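Local coordinates for uncharacterized protein (Enterococcus faecalis, PDB 3CEX), which is of unknown function but belongs to the DinB-like superfamily, whose members are built on a four-helix bundle, at residues A[51-54]-A[55-59]; A[58-62]-A[63-67]; A[83-86]-A[87-91]; A[113-116]-A[117-121]. One frame throughout, in Å; residues are numbered along the deposited sequence.

Interaction 1 lies within helix 44-62, and interaction 2 takes in its last turn and the loop after it; they share Gln58 and Ile59, with centres about 9 Å apart, and Pro67 of interaction 2 folds back onto Asp56 and Leu57 of interaction 1. Interaction 4, on helix 104-124, packs against both, its centre about 9 Å from interaction 1 and about 11 Å from interaction 2. Ser114 OG hydrogen-bonds to Ala52 O at 3.0 Å, and Thr118 OG1 lies 3.6 Å from Leu55 CB. Interaction 3 stands apart at the surface, its nearest atoms about 13 Å from interaction 4; its link to interaction 1 is a long, weak ion pair, Asp84 OD1 to Arg53 NH2 at 3.9 Å.

Interaction 1. Residues A[51-54]-A[55-59]; sequences TARE and LDLQI
Leu57 N donates to Arg53 O at 2.8 Å, and Gln58 N to Glu54 O at 3.0 Å. With Leu55 N to Thr51 O and Asp56 N to Ala52 O they make four successive i to i+4 bonds. A weak side-chain bond runs beside them, Gln58 NE2 giving a fairly straight N-H to Glu54 OE2 at 3.3 Å. Glu54 has CG anti to the backbone N (chi1 -176°) and bends at chi2, which lays its chain alongside that of Gln58, both pointing the same way. The carboxylate and amide are far from coplanar, their planes 76° apart. All this lies within helix 44-62, one of the long helices of the DinB bundle; Thr51 and Leu55 touch helix 8-25, and Thr51, Gln58 and Ile59 touch helix 144-170. On another side Arg53 slants across Leu57, and NH1 sits at the branched end of the leucine, 3.2 Å from Leu57 CD1 and 3.3 Å from Leu57 CG. The same guanidinium makes a cation-pi contact with Trp69. Asp56 is held by Tyr110 OH and the backbone N of Leu68 and Trp69. Facing the interior, Leu55 CG rests 3.4 Å from Thr51 O, and Leu55 CD1 meets Thr51 CG2 at 4.2 Å.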
loop_
_atom_site.group_PDB
_atom_site.type_symbol
_atom_site.label_atom_id
_atom_site.label_comp_id
_atom_site.label_asym_id
_atom_site.label_seq_id
_atom_site.Cartn_x
_atom_site.Cartn_y
_atom_site.Cartn_z
ATOM N N THR A 51 8.787 7.334 4.634
ATOM C CA THR A 51 7.344 7.424 4.844
ATOM C C THR A 51 7.023 8.529 5.849
ATOM O O THR A 51 6.146 9.337 5.591
ATOM C CB THR A 51 6.769 6.068 5.263
ATOM O OG1 THR A 51 7.022 5.143 4.183
ATOM C CG2 THR A 51 5.221 6.139 5.567
ATOM N N ALA A 52 7.717 8.562 6.986
ATOM C CA ALA A 52 7.509 9.620 7.978
ATOM C C ALA A 52 7.838 10.976 7.352
ATOM O O ALA A 52 7.096 11.943 7.541
ATOM C CB ALA A 52 8.347 9.377 9.212
ATOM N N ARG A 53 8.922 11.041 6.599
ATOM C CA ARG A 53 9.369 12.289 5.991
ATOM C C ARG A 53 8.379 12.816 4.941
ATOM O O ARG A 53 8.111 14.026 4.877
ATOM C CB ARG A 53 10.785 12.087 5.417
ATOM C CG ARG A 53 11.526 13.295 4.954
ATOM C CD ARG A 53 12.167 14.077 6.068
ATOM N NE ARG A 53 13.223 14.901 5.473
ATOM C CZ ARG A 53 13.111 16.176 5.101
ATOM N NH1 ARG A 53 11.987 16.858 5.289
ATOM N NH2 ARG A 53 14.151 16.789 4.551
ATOM N N GLU A 54 7.812 11.920 4.137
ATOM C CA GLU A 54 6.919 12.347 3.092
ATOM C C GLU A 54 5.537 12.793 3.625
ATOM O O GLU A 54 4.962 13.742 3.096
ATOM C CB GLU A 54 6.778 11.232 2.044
ATOM C CG GLU A 54 5.957 11.609 0.862
ATOM C CD GLU A 54 6.674 12.497 -0.149
ATOM O OE1 GLU A 54 7.659 13.193 0.188
ATOM O OE2 GLU A 54 6.230 12.499 -1.310
ATOM N N LEU A 55 4.984 12.070 4.602
ATOM C CA LEU A 55 3.782 12.541 5.328
ATOM C C LEU A 55 4.013 13.919 5.957
ATOM O O LEU A 55 3.199 14.849 5.818
ATOM C CB LEU A 55 3.378 11.535 6.413
ATOM C CG LEU A 55 2.890 10.136 5.942
ATOM C CD1 LEU A 55 2.700 9.165 7.118
ATOM C CD2 LEU A 55 1.596 10.268 5.120
ATOM N N ASP A 56 5.095 14.025 6.719
ATOM C CA ASP A 56 5.504 15.283 7.322
ATOM C C ASP A 56 5.559 16.421 6.275
ATOM O O ASP A 56 4.789 17.379 6.338
ATOM C CB ASP A 56 6.879 15.086 8.005
ATOM C CG ASP A 56 7.351 16.305 8.790
ATOM O OD1 ASP A 56 6.541 17.215 9.089
ATOM O OD2 ASP A 56 8.559 16.316 9.146
ATOM N N LEU A 57 6.447 16.296 5.302
ATOM C CA LEU A 57 6.609 17.351 4.287
ATOM C C LEU A 57 5.319 17.704 3.537
ATOM O O LEU A 57 5.009 18.874 3.334
ATOM C CB LEU A 57 7.683 16.971 3.277
ATOM C CG LEU A 57 9.119 17.135 3.784
ATOM C CD1 LEU A 57 10.077 16.646 2.694
ATOM C CD2 LEU A 57 9.420 18.570 4.191
ATOM N N GLN A 58 4.567 16.702 3.118
ATOM C CA GLN A 58 3.373 16.990 2.317
ATOM C C GLN A 58 2.235 17.615 3.121
ATOM O O GLN A 58 1.574 18.553 2.641
ATOM C CB GLN A 58 2.851 15.739 1.636
ATOM C CG GLN A 58 3.792 15.137 0.585
ATOM C CD GLN A 58 3.977 15.971 -0.659
ATOM O OE1 GLN A 58 3.610 17.159 -0.725
ATOM N NE2 GLN A 58 4.587 15.357 -1.659
ATOM N N ILE A 59 1.985 17.069 4.311
ATOM C CA ILE A 59 0.941 17.588 5.175
ATOM C C ILE A 59 1.364 18.932 5.716
ATOM O O ILE A 59 0.546 19.828 5.793
ATOM C CB ILE A 59 0.581 16.636 6.366
ATOM C CG1 ILE A 59 0.002 15.320 5.857
ATOM C CG2 ILE A 59 -0.406 17.340 7.334
ATOM C CD1 ILE A 59 -1.369 15.441 5.228
#

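Interaction 2. Residues A[58-62]-A[63-67]; sequences QISAL and NHSDP
Ser65 N reaches back to Ser60 O at 2.9 Å, and Asn63 N to Ile59 O at 3.0 Å, the second bond distinctly bent. Ser60 O also receives a weak bond from Asn63 N, and His64 N gives another weak one to Ala61 O. Two of these, Ser65 N to Ser60 O and the weak His64 N to Ala61 O, with a positive phi of 51° at His64, form the Schellman motif that ends helix 44-62 and swings the chain toward helix 68-71. The imidazole of His64 comes back over the helix end, one face above Ala61 O, with CD2 3.6 Å from Leu62 O. The Ser60 hydroxyl lies 3.4 Å from Pro67 CA and bonds to Asp56 O one turn earlier. A water bridges the last helical turn and the loop: it is 2.6 Å from Ser60 OG, equally close to Ser65 OG, and donates to Asp66 O at 3.1 Å. Ser65 OG stands between its backbone N and carbonyl carbon (chi1 53°), where it meets both this water and, weakly, the Asn63 amide ND2. Further out, Leu62 packs on Arg144 and Leu148 of helix 144-170, Ser60 touches Leu117, and Asn63 touches Tyr121.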
loop_
_atom_site.group_PDB
_atom_site.type_symbol
_atom_site.label_atom_id
_atom_site.label_comp_id
_atom_site.label_asym_id
_atom_site.label_seq_id
_atom_site.Cartn_x
_atom_site.Cartn_y
_atom_site.Cartn_z
ATOM N N GLN A 58 4.567 16.702 3.118
ATOM C CA GLN A 58 3.373 16.990 2.317
ATOM C C GLN A 58 2.235 17.615 3.121
ATOM O O GLN A 58 1.574 18.553 2.641
ATOM C CB GLN A 58 2.851 15.739 1.636
ATOM C CG GLN A 58 3.792 15.137 0.585
ATOM C CD GLN A 58 3.977 15.971 -0.659
ATOM O OE1 GLN A 58 3.610 17.159 -0.725
ATOM N NE2 GLN A 58 4.587 15.357 -1.659
ATOM N N ILE A 59 1.985 17.069 4.311
ATOM C CA ILE A 59 0.941 17.588 5.175
ATOM C C ILE A 59 1.364 18.932 5.716
ATOM O O ILE A 59 0.546 19.828 5.793
ATOM C CB ILE A 59 0.581 16.636 6.366
ATOM C CG1 ILE A 59 0.002 15.320 5.857
ATOM C CG2 ILE A 59 -0.406 17.340 7.334
ATOM C CD1 ILE A 59 -1.369 15.441 5.228
ATOM N N SER A 60 2.632 19.102 6.060
ATOM C CA SER A 60 3.079 20.419 6.562
ATOM C C SER A 60 2.951 21.503 5.479
ATOM O O SER A 60 2.571 22.619 5.789
ATOM C CB SER A 60 4.502 20.360 7.114
ATOM O OG SER A 60 4.534 19.540 8.271
ATOM N N ALA A 61 3.260 21.159 4.229
ATOM C CA ALA A 61 3.054 22.049 3.074
ATOM C C ALA A 61 1.565 22.421 2.834
ATOM O O ALA A 61 1.254 23.572 2.600
ATOM C CB ALA A 61 3.671 21.431 1.810
ATOM N N LEU A 62 0.648 21.461 2.911
ATOM C CA LEU A 62 -0.797 21.766 2.872
ATOM C C LEU A 62 -1.260 22.633 4.050
ATOM O O LEU A 62 -2.236 23.369 3.942
ATOM C CB LEU A 62 -1.626 20.483 2.885
ATOM C CG LEU A 62 -1.521 19.595 1.652
ATOM C CD1 LEU A 62 -2.278 18.320 1.907
ATOM C CD2 LEU A 62 -2.036 20.310 0.377
ATOM N N ASN A 63 -0.566 22.505 5.179
ATOM C CA ASN A 63 -0.916 23.193 6.410
ATOM C C ASN A 63 -0.152 24.503 6.557
ATOM O O ASN A 63 -0.247 25.155 7.587
ATOM C CB ASN A 63 -0.603 22.271 7.584
ATOM C CG ASN A 63 -1.476 22.517 8.764
ATOM O OD1 ASN A 63 -2.696 22.467 8.655
ATOM N ND2 ASN A 63 -0.861 22.775 9.923
ATOM N N HIS A 64 0.626 24.864 5.535
ATOM C CA HIS A 64 1.477 26.051 5.544
ATOM C C HIS A 64 2.376 26.157 6.782
ATOM O O HIS A 64 2.729 27.266 7.195
ATOM C CB HIS A 64 0.618 27.331 5.360
ATOM C CG HIS A 64 -0.171 27.332 4.084
ATOM N ND1 HIS A 64 0.326 27.839 2.900
ATOM C CD2 HIS A 64 -1.395 26.825 3.791
ATOM C CE1 HIS A 64 -0.565 27.663 1.938
ATOM N NE2 HIS A 64 -1.617 27.047 2.450
ATOM N N SER A 65 2.754 25.015 7.362
ATOM C CA SER A 65 3.591 24.992 8.567
ATOM C C SER A 65 4.956 24.413 8.206
ATOM O O SER A 65 5.105 23.728 7.184
ATOM C CB SER A 65 2.913 24.206 9.719
ATOM O OG SER A 65 2.478 22.872 9.355
ATOM N N ASP A 66 5.958 24.723 9.026
ATOM C CA ASP A 66 7.298 24.149 8.865
ATOM C C ASP A 66 7.181 22.650 9.166
ATOM O O ASP A 66 6.456 22.274 10.077
ATOM C CB ASP A 66 8.309 24.783 9.850
ATOM C CG ASP A 66 9.096 25.973 9.250
ATOM O OD1 ASP A 66 8.899 26.343 8.058
ATOM O OD2 ASP A 66 9.934 26.548 9.989
ATOM N N PRO A 67 7.898 21.799 8.431
ATOM C CA PRO A 67 7.821 20.375 8.748
ATOM C C PRO A 67 8.409 20.028 10.116
ATOM O O PRO A 67 9.294 20.724 10.596
ATOM C CB PRO A 67 8.639 19.727 7.624
ATOM C CG PRO A 67 9.546 20.765 7.168
ATOM C CD PRO A 67 8.801 22.057 7.296
HETATM O O HOH W 1 3.688 20.861 10.356
#

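Interaction 3. Residues A[83-86]-A[87-91]; sequences PDET and EDWHH
Trp89 turns its CG in between its own backbone N and carbonyl carbon (chi1 76°), which carries the indole back toward Pro83 and Glu85; Glu85 meets it with CG beside the backbone N (chi1 -64°) and an extended chain. The residues belong to an irregular loop between helix 74-78 and helix 93-96 of the DinB-like fold. Its bend comes at Thr86, whose backbone angles are helical while those of Glu85 and Glu87 are extended. No hydrogen bond joins 83-86 to 87-91; the side-chain contacts centre on the indole. Pro83 O lies at the edge of the six-membered ring, in its plane, 3.6 Å from Trp89 CH2. The proline ring crosses the indole at about a right angle, and its CD touches Trp89 CH2 at 4.1 Å. Glu85 also runs across the indole. Its OE1 comes obliquely to Trp89 CE3 at 3.9 Å, with the carboxylate turned 38° from the ring plane. Nearer the bend, Glu85 CB approaches Glu87 O at 3.9 Å, and this carbonyl oxygen is likewise in plane at the indole edge. The pyrrole side is fixed by a hydrogen bond between Trp89 NE1 and Glu95 OE1. His91 ND1 accepts a hydrogen bond from Trp46 NE1, and the His91 ring also meets that of Trp49. On the side of the indole away from Glu85 OE1, His91 CD2 lies 3.4 Å above the plane of the Trp89 ring, displaced toward the rim.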
loop_
_atom_site.group_PDB
_atom_site.type_symbol
_atom_site.label_atom_id
_atom_site.label_comp_id
_atom_site.label_asym_id
_atom_site.label_seq_id
_atom_site.Cartn_x
_atom_site.Cartn_y
_atom_site.Cartn_z
ATOM N N PRO A 83 22.503 16.521 3.270
ATOM C CA PRO A 83 22.171 17.915 3.541
ATOM C C PRO A 83 20.655 18.129 3.600
ATOM O O PRO A 83 19.907 17.426 2.916
ATOM C CB PRO A 83 22.788 18.653 2.340
ATOM C CG PRO A 83 22.748 17.650 1.225
ATOM C CD PRO A 83 22.946 16.303 1.880
ATOM N N ASP A 84 20.203 19.057 4.443
ATOM C CA ASP A 84 18.817 19.519 4.383
ATOM C C ASP A 84 18.803 20.645 3.359
ATOM O O ASP A 84 19.537 21.613 3.494
ATOM C CB ASP A 84 18.315 20.016 5.753
ATOM C CG ASP A 84 18.071 18.882 6.742
ATOM O OD1 ASP A 84 17.514 17.837 6.336
ATOM O OD2 ASP A 84 18.428 19.025 7.927
ATOM N N GLU A 85 17.983 20.497 2.330
ATOM C CA GLU A 85 17.955 21.426 1.207
ATOM C C GLU A 85 16.549 21.961 0.993
ATOM O O GLU A 85 15.573 21.348 1.452
ATOM C CB GLU A 85 18.461 20.704 -0.049
ATOM C CG GLU A 85 19.918 20.285 0.091
ATOM C CD GLU A 85 20.543 19.717 -1.164
ATOM O OE1 GLU A 85 19.841 19.480 -2.148
ATOM O OE2 GLU A 85 21.767 19.496 -1.158
ATOM N N THR A 86 16.438 23.083 0.283
ATOM C CA THR A 86 15.127 23.679 -0.007
ATOM C C THR A 86 14.191 22.647 -0.599
ATOM O O THR A 86 13.114 22.437 -0.055
ATOM C CB THR A 86 15.192 24.893 -0.969
ATOM O OG1 THR A 86 16.185 25.816 -0.529
ATOM C CG2 THR A 86 13.834 25.608 -1.015
ATOM N N GLU A 87 14.621 21.972 -1.671
ATOM C CA GLU A 87 13.788 20.983 -2.369
ATOM C C GLU A 87 14.204 19.536 -2.087
ATOM O O GLU A 87 15.379 19.231 -1.915
ATOM C CB GLU A 87 13.816 21.246 -3.878
ATOM C CG GLU A 87 13.043 22.504 -4.271
ATOM C CD GLU A 87 13.370 22.995 -5.667
ATOM O OE1 GLU A 87 14.058 24.042 -5.779
ATOM O OE2 GLU A 87 12.930 22.344 -6.656
ATOM N N ASP A 88 13.224 18.639 -2.020
ATOM C CA ASP A 88 13.514 17.223 -1.817
ATOM C C ASP A 88 13.966 16.670 -3.171
ATOM O O ASP A 88 13.637 17.232 -4.210
ATOM C CB ASP A 88 12.290 16.472 -1.288
ATOM C CG ASP A 88 12.621 15.040 -0.859
ATOM O OD1 ASP A 88 13.802 14.775 -0.497
ATOM O OD2 ASP A 88 11.704 14.181 -0.898
ATOM N N TRP A 89 14.751 15.597 -3.159
ATOM C CA TRP A 89 15.252 15.042 -4.405
ATOM C C TRP A 89 15.171 13.511 -4.344
ATOM O O TRP A 89 14.916 12.943 -3.300
ATOM C CB TRP A 89 16.674 15.540 -4.648
ATOM C CG TRP A 89 17.700 14.868 -3.813
ATOM C CD1 TRP A 89 18.410 13.771 -4.154
ATOM C CD2 TRP A 89 18.127 15.229 -2.489
ATOM N NE1 TRP A 89 19.266 13.417 -3.145
ATOM C CE2 TRP A 89 19.106 14.285 -2.098
ATOM C CE3 TRP A 89 17.790 16.261 -1.595
ATOM C CZ2 TRP A 89 19.771 14.347 -0.847
ATOM C CZ3 TRP A 89 18.438 16.310 -0.341
ATOM C CH2 TRP A 89 19.428 15.364 0.007
ATOM N N HIS A 90 15.379 12.861 -5.485
ATOM C CA HIS A 90 15.374 11.416 -5.567
ATOM C C HIS A 90 16.766 10.894 -5.175
ATOM O O HIS A 90 17.772 11.206 -5.818
ATOM C CB HIS A 90 14.978 10.958 -6.979
ATOM C CG HIS A 90 14.898 9.472 -7.121
ATOM N ND1 HIS A 90 15.864 8.736 -7.781
ATOM C CD2 HIS A 90 14.001 8.574 -6.638
ATOM C CE1 HIS A 90 15.556 7.450 -7.711
ATOM N NE2 HIS A 90 14.437 7.323 -7.017
ATOM N N HIS A 91 16.824 10.118 -4.095
ATOM C CA HIS A 91 18.100 9.610 -3.617
ATOM C C HIS A 91 18.740 8.690 -4.613
ATOM O O HIS A 91 18.095 7.818 -5.147
ATOM C CB HIS A 91 17.937 8.831 -2.306
ATOM C CG HIS A 91 17.731 9.703 -1.118
ATOM N ND1 HIS A 91 17.718 9.216 0.173
ATOM C CD2 HIS A 91 17.532 11.041 -1.025
ATOM C CE1 HIS A 91 17.510 10.220 1.004
ATOM N NE2 HIS A 91 17.401 11.337 0.303
#

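Interaction 4. Residues A[113-116]-A[117-121]; sequences ASVA and LTKSY
Ala113 O accepts from Leu117 N at 3.1 Å, Val115 O from Lys119 N at 2.9 Å and Ala116 O from Ser120 N at 2.9 Å, the regular i to i+4 pattern of an alpha-helix. Ser114 O is gripped twice by the same residue. Thr118 N donates to it at 3.1 Å and the Thr118 hydroxyl OG1 at 2.8 Å, the two coming from opposite faces of the carbonyl plane. The hydroxyl gets there because OG1 stands beside the backbone N, anti to the carbonyl carbon (chi1 -57°). A buried threonine thus spends its proton on its own helix and can lie against apolar neighbours. On the next flank Val115 and Lys119 run side by side, pointing the same way, and Val115 CG1 touches Lys119 CD at 3.7 Å. Lys119 CG also lies 3.3 Å from Val115 O, so the aliphatic part of the lysine hugs the turn before it. The chain then bends at chi3 (98°), and its NZ ends in a salt bridge with Asp15. Leu117 CB sits 3.6 Å from both Ala113 O and Ser114 O. The segments run from the middle of helix 104-124 into its second half. Val115 touches Leu14 and His18, Thr118 touches Leu14, and Lys119 touches Ser11, all on helix 8-25. Toward helix 44-62, Thr118 packs on Leu55 and Ile59 and Tyr121 on Ile59, while Ser114 OG hydrogen-bonds to Ala52 O as well as to Tyr110 O of its own helix.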
loop_
_atom_site.group_PDB
_atom_site.type_symbol
_atom_site.label_atom_id
_atom_site.label_comp_id
_atom_site.label_asym_id
_atom_site.label_seq_id
_atom_site.Cartn_x
_atom_site.Cartn_y
_atom_site.Cartn_z
ATOM N N ALA A 113 4.879 10.529 15.138
ATOM C CA ALA A 113 4.654 11.962 15.039
ATOM C C ALA A 113 4.080 12.333 13.676
ATOM O O ALA A 113 3.175 13.163 13.600
ATOM C CB ALA A 113 5.927 12.757 15.320
ATOM N N SER A 114 4.626 11.778 12.593
ATOM C CA SER A 114 4.109 12.130 11.260
ATOM C C SER A 114 2.707 11.583 10.980
ATOM O O SER A 114 1.920 12.229 10.311
ATOM C CB SER A 114 5.076 11.693 10.166
ATOM O OG SER A 114 6.327 12.295 10.415
ATOM N N VAL A 115 2.410 10.384 11.473
ATOM C CA VAL A 115 1.056 9.836 11.377
ATOM C C VAL A 115 0.071 10.685 12.165
ATOM O O VAL A 115 -1.012 10.983 11.659
ATOM C CB VAL A 115 1.017 8.338 11.814
ATOM C CG1 VAL A 115 -0.431 7.835 11.944
ATOM C CG2 VAL A 115 1.805 7.496 10.797
ATOM N N ALA A 116 0.443 11.103 13.374
ATOM C CA ALA A 116 -0.421 11.962 14.195
ATOM C C ALA A 116 -0.778 13.262 13.485
ATOM O O ALA A 116 -1.931 13.674 13.479
ATOM C CB ALA A 116 0.235 12.295 15.545
ATOM N N LEU A 117 0.235 13.916 12.943
ATOM C CA LEU A 117 0.069 15.139 12.170
ATOM C C LEU A 117 -0.920 14.929 11.012
ATOM O O LEU A 117 -1.829 15.749 10.784
ATOM C CB LEU A 117 1.429 15.582 11.606
ATOM C CG LEU A 117 1.437 16.866 10.757
ATOM C CD1 LEU A 117 1.276 18.142 11.636
ATOM C CD2 LEU A 117 2.722 16.929 9.880
ATOM N N THR A 118 -0.727 13.830 10.289
ATOM C CA THR A 118 -1.554 13.499 9.123
ATOM C C THR A 118 -3.000 13.330 9.581
ATOM O O THR A 118 -3.910 13.922 9.017
ATOM C CB THR A 118 -1.023 12.249 8.400
ATOM O OG1 THR A 118 0.344 12.474 8.022
ATOM C CG2 THR A 118 -1.858 11.922 7.145
ATOM N N LYS A 119 -3.199 12.562 10.642
ATOM C CA LYS A 119 -4.558 12.283 11.122
ATOM C C LYS A 119 -5.256 13.531 11.639
ATOM O O LYS A 119 -6.473 13.667 11.490
ATOM C CB LYS A 119 -4.533 11.216 12.208
ATOM C CG LYS A 119 -4.155 9.836 11.686
ATOM C CD LYS A 119 -3.886 8.847 12.848
ATOM C CE LYS A 119 -5.051 7.999 13.124
ATOM N NZ LYS A 119 -4.832 7.092 14.314
ATOM N N SER A 120 -4.492 14.419 12.274
ATOM C CA SER A 120 -4.981 15.708 12.703
ATOM C C SER A 120 -5.435 16.539 11.514
ATOM O O SER A 120 -6.500 17.111 11.555
ATOM C CB SER A 120 -3.904 16.478 13.463
ATOM O OG SER A 120 -4.374 17.777 13.811
ATOM N N TYR A 121 -4.642 16.566 10.453
ATOM C CA TYR A 121 -5.015 17.327 9.269
ATOM C C TYR A 121 -6.300 16.747 8.671
ATOM O O TYR A 121 -7.243 17.495 8.366
ATOM C CB TYR A 121 -3.882 17.363 8.225
ATOM C CG TYR A 121 -4.190 18.279 7.052
ATOM C CD1 TYR A 121 -3.940 19.642 7.125
ATOM C CD2 TYR A 121 -4.743 17.790 5.888
ATOM C CE1 TYR A 121 -4.245 20.490 6.058
ATOM C CE2 TYR A 121 -5.052 18.635 4.817
ATOM C CZ TYR A 121 -4.800 19.970 4.918
ATOM O OH TYR A 121 -5.130 20.782 3.874
#